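PDB 3ID9: MutT/NUDIX family protein from Bacillus thuringiensis str. Al Hakam, which probably hydrolyses nucleoside diphosphates linked to another moiety, as other members of the MutT/NUDIX family do. Local coordinates for residues V85-D90 / S94-T99. Sequence-based numbering, arbitrary orientation.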
ATOM      1  N   VAL B  85      -2.096   3.196   3.698  1.00 28.82           N
ATOM      2  CA  VAL B  85      -2.504   1.834   3.975  1.00 29.26           C
ATOM      3  C   VAL B  85      -2.647   1.724   5.483  1.00 30.83           C
ATOM      4  O   VAL B  85      -1.738   2.064   6.241  1.00 30.23           O
ATOM      5  CB  VAL B  85      -1.468   0.805   3.452  1.00 28.68           C
ATOM      6  CG1 VAL B  85      -1.858  -0.592   3.898  1.00 27.26           C
ATOM      7  CG2 VAL B  85      -1.407   0.857   1.928  1.00 25.63           C
ATOM      8  N   CYS B  86      -3.819   1.277   5.908  1.00 31.78           N
ATOM      9  CA  CYS B  86      -4.108   1.131   7.320  1.00 33.41           C
ATOM     10  C   CYS B  86      -4.571  -0.299   7.562  1.00 30.53           C
ATOM     11  O   CYS B  86      -5.509  -0.768   6.917  1.00 26.87           O
ATOM     12  CB  CYS B  86      -5.208   2.125   7.725  1.00 37.54           C
ATOM     13  SG  CYS B  86      -5.810   1.936   9.425  1.00 49.38           S
ATOM     14  N   ASP B  87      -3.899  -1.011   8.460  1.00 28.11           N
ATOM     15  CA  ASP B  87      -4.332  -2.366   8.724  1.00 28.65           C
ATOM     16  C   ASP B  87      -4.595  -2.624  10.194  1.00 27.41           C
ATOM     17  O   ASP B  87      -3.879  -2.139  11.069  1.00 26.78           O
ATOM     18  CB  ASP B  87      -3.360  -3.399   8.108  1.00 31.25           C
ATOM     19  CG  ASP B  87      -2.070  -3.570   8.889  1.00 33.08           C
ATOM     20  OD1 ASP B  87      -1.370  -2.572   9.167  1.00 35.05           O
ATOM     21  OD2 ASP B  87      -1.747  -4.733   9.207  1.00 35.80           O
ATOM     22  N   LYS B  88      -5.686  -3.345  10.435  1.00 27.36           N
ATOM     23  CA  LYS B  88      -6.143  -3.713  11.770  1.00 28.44           C
ATOM     24  C   LYS B  88      -6.287  -5.218  11.818  1.00 26.57           C
ATOM     25  O   LYS B  88      -7.378  -5.748  11.606  1.00 25.33           O
ATOM     26  CB  LYS B  88      -7.509  -3.091  12.075  1.00 32.13           C
ATOM     27  CG  LYS B  88      -7.510  -1.600  12.368  1.00 37.06           C
ATOM     28  CD  LYS B  88      -8.916  -1.173  12.745  1.00 40.77           C
ATOM     29  CE  LYS B  88      -9.005   0.295  13.103  1.00 44.90           C
ATOM     30  NZ  LYS B  88     -10.419   0.634  13.471  1.00 46.72           N
ATOM     31  N   PRO B  89      -5.186  -5.933  12.087  1.00 25.63           N
ATOM     32  CA  PRO B  89      -5.284  -7.392  12.139  1.00 26.37           C
ATOM     33  C   PRO B  89      -6.210  -7.920  13.245  1.00 28.76           C
ATOM     34  O   PRO B  89      -6.785  -9.002  13.097  1.00 27.96           O
ATOM     35  CB  PRO B  89      -3.822  -7.835  12.296  1.00 23.29           C
ATOM     36  CG  PRO B  89      -3.184  -6.680  12.998  1.00 26.08           C
ATOM     37  CD  PRO B  89      -3.801  -5.481  12.307  1.00 25.79           C
ATOM     38  N   ASP B  90      -6.374  -7.156  14.331  1.00 28.87           N
ATOM     39  CA  ASP B  90      -7.238  -7.585  15.435  1.00 31.42           C
ATOM     40  C   ASP B  90      -8.736  -7.439  15.151  1.00 31.40           C
ATOM     41  O   ASP B  90      -9.557  -7.951  15.911  1.00 31.74           O
ATOM     42  CB  ASP B  90      -6.925  -6.818  16.735  1.00 34.92           C
ATOM     43  CG  ASP B  90      -5.514  -7.062  17.251  1.00 40.59           C
ATOM     44  OD1 ASP B  90      -5.053  -8.229  17.260  1.00 42.63           O
ATOM     45  OD2 ASP B  90      -4.865  -6.075  17.666  1.00 44.41           O
ATOM     46  N   SER B  94     -10.061  -9.481   9.994  1.00 31.72           N
ATOM     47  CA  SER B  94      -8.870  -8.645   9.842  1.00 32.48           C
ATOM     48  C   SER B  94      -9.160  -7.607   8.775  1.00 30.97           C
ATOM     49  O   SER B  94      -9.770  -7.918   7.754  1.00 30.86           O
ATOM     50  CB  SER B  94      -7.662  -9.486   9.423  1.00 32.70           C
ATOM     51  OG  SER B  94      -7.130 -10.189  10.530  1.00 35.74           O
ATOM     52  N   LEU B  95      -8.705  -6.383   9.000  1.00 29.16           N
ATOM     53  CA  LEU B  95      -8.984  -5.314   8.060  1.00 28.91           C
ATOM     54  C   LEU B  95      -7.794  -4.599   7.445  1.00 28.87           C
ATOM     55  O   LEU B  95      -6.854  -4.200   8.131  1.00 27.18           O
ATOM     56  CB  LEU B  95      -9.887  -4.282   8.737  1.00 30.42           C
ATOM     57  CG  LEU B  95     -10.039  -2.913   8.069  1.00 33.29           C
ATOM     58  CD1 LEU B  95     -10.689  -3.047   6.698  1.00 33.31           C
ATOM     59  CD2 LEU B  95     -10.878  -2.032   8.976  1.00 35.46           C
ATOM     60  N   LEU B  96      -7.857  -4.434   6.133  1.00 28.79           N
ATOM     61  CA  LEU B  96      -6.825  -3.721   5.411  1.00 30.94           C
ATOM     62  C   LEU B  96      -7.565  -2.601   4.665  1.00 32.28           C
ATOM     63  O   LEU B  96      -8.494  -2.859   3.899  1.00 32.74           O
ATOM     64  CB  LEU B  96      -6.118  -4.663   4.439  1.00 30.91           C
ATOM     65  CG  LEU B  96      -4.893  -4.082   3.735  1.00 33.70           C
ATOM     66  CD1 LEU B  96      -3.865  -3.646   4.767  1.00 34.10           C
ATOM     67  CD2 LEU B  96      -4.306  -5.120   2.804  1.00 35.24           C
ATOM     68  N   HIS B  97      -7.175  -1.358   4.919  1.00 32.87           N
ATOM     69  CA  HIS B  97      -7.818  -0.212   4.282  1.00 33.50           C
ATOM     70  C   HIS B  97      -6.839   0.579   3.409  1.00 31.72           C
ATOM     71  O   HIS B  97      -5.905   1.196   3.920  1.00 31.05           O
ATOM     72  CB  HIS B  97      -8.412   0.708   5.357  1.00 35.76           C
ATOM     73  CG  HIS B  97      -9.239   1.830   4.807  1.00 43.90           C
ATOM     74  ND1 HIS B  97      -9.651   2.901   5.575  1.00 46.50           N
ATOM     75  CD2 HIS B  97      -9.742   2.043   3.565  1.00 44.53           C
ATOM     76  CE1 HIS B  97     -10.369   3.724   4.831  1.00 47.04           C
ATOM     77  NE2 HIS B  97     -10.439   3.225   3.606  1.00 46.34           N
ATOM     78  N   ILE B  98      -7.059   0.565   2.098  1.00 30.31           N
ATOM     79  CA  ILE B  98      -6.193   1.291   1.171  1.00 30.65           C
ATOM     80  C   ILE B  98      -6.845   2.567   0.611  1.00 29.69           C
ATOM     81  O   ILE B  98      -7.992   2.544   0.166  1.00 28.57           O
ATOM     82  CB  ILE B  98      -5.776   0.407  -0.046  1.00 32.16           C
ATOM     83  CG1 ILE B  98      -4.915  -0.777   0.401  1.00 31.85           C
ATOM     84  CG2 ILE B  98      -4.983   1.237  -1.039  1.00 32.44           C
ATOM     85  CD1 ILE B  98      -5.697  -1.965   0.881  1.00 35.36           C
ATOM     86  N   THR B  99      -6.096   3.669   0.629  1.00 27.67           N
ATOM     87  CA  THR B  99      -6.570   4.946   0.107  1.00 26.63           C
ATOM     88  C   THR B  99      -5.786   5.318  -1.148  1.00 28.05           C
ATOM     89  O   THR B  99      -4.555   5.406  -1.117  1.00 27.58           O
ATOM     90  CB  THR B  99      -6.409   6.088   1.140  1.00 26.64           C
ATOM     91  OG1 THR B  99      -7.385   5.940   2.176  1.00 24.86           O
ATOM     92  CG2 THR B  99      -6.603   7.445   0.476  1.00 27.40           C
TER
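The imidazole of H97 and the carboxylate of D87 are the flat groups here, and their residues meet the partner strand through CB, H97 CB beside C86 O and D87 CB against L96 CD1, while their polar ends lead away from it. The H97 ring, with CG anti to the backbone N (chi1 -173°), leads off toward strand 23-32, where NE2 is hydrogen-bonded to T27 OG1 and the side chain packs on R25. On the other face of the sheet, D87 CB touches L96 CD1 at 3.4 Å. Its carboxylate points away from L96: OD1 is hydrogen-bonded to Y155 OH, and OD2 accepts from the backbone N of L61 of the second subunit. The same L96 methyl reaches V85 CG1 at 3.8 Å, their side chains crossing at a slant, whereas V85 and I98 run side by side, CG2 to CG1.

Between these faces the backbones of 85-88 and 95-99 run antiparallel at 169°. C86 and H97 form one hydrogen-bonded pair, H97 N to C86 O at 2.7 Å being nearly collinear with the carbonyl. K88 and L95 form the next: K88 N meets L95 O in the carbonyl plane, while L95 N approaches K88 O, at 3.0 Å, from well above the plane of the K88 carbonyl. Past the last pair, S94 OG donates to P89 O at 2.8 Å, a side-chain bond that ties the two sides together where the connecting loop begins.

Paired in this way, the segments illustrate the loop end of a beta hairpin, formed by strands 77-88 and 95-104 within the mixed sheet of the Nudix fold.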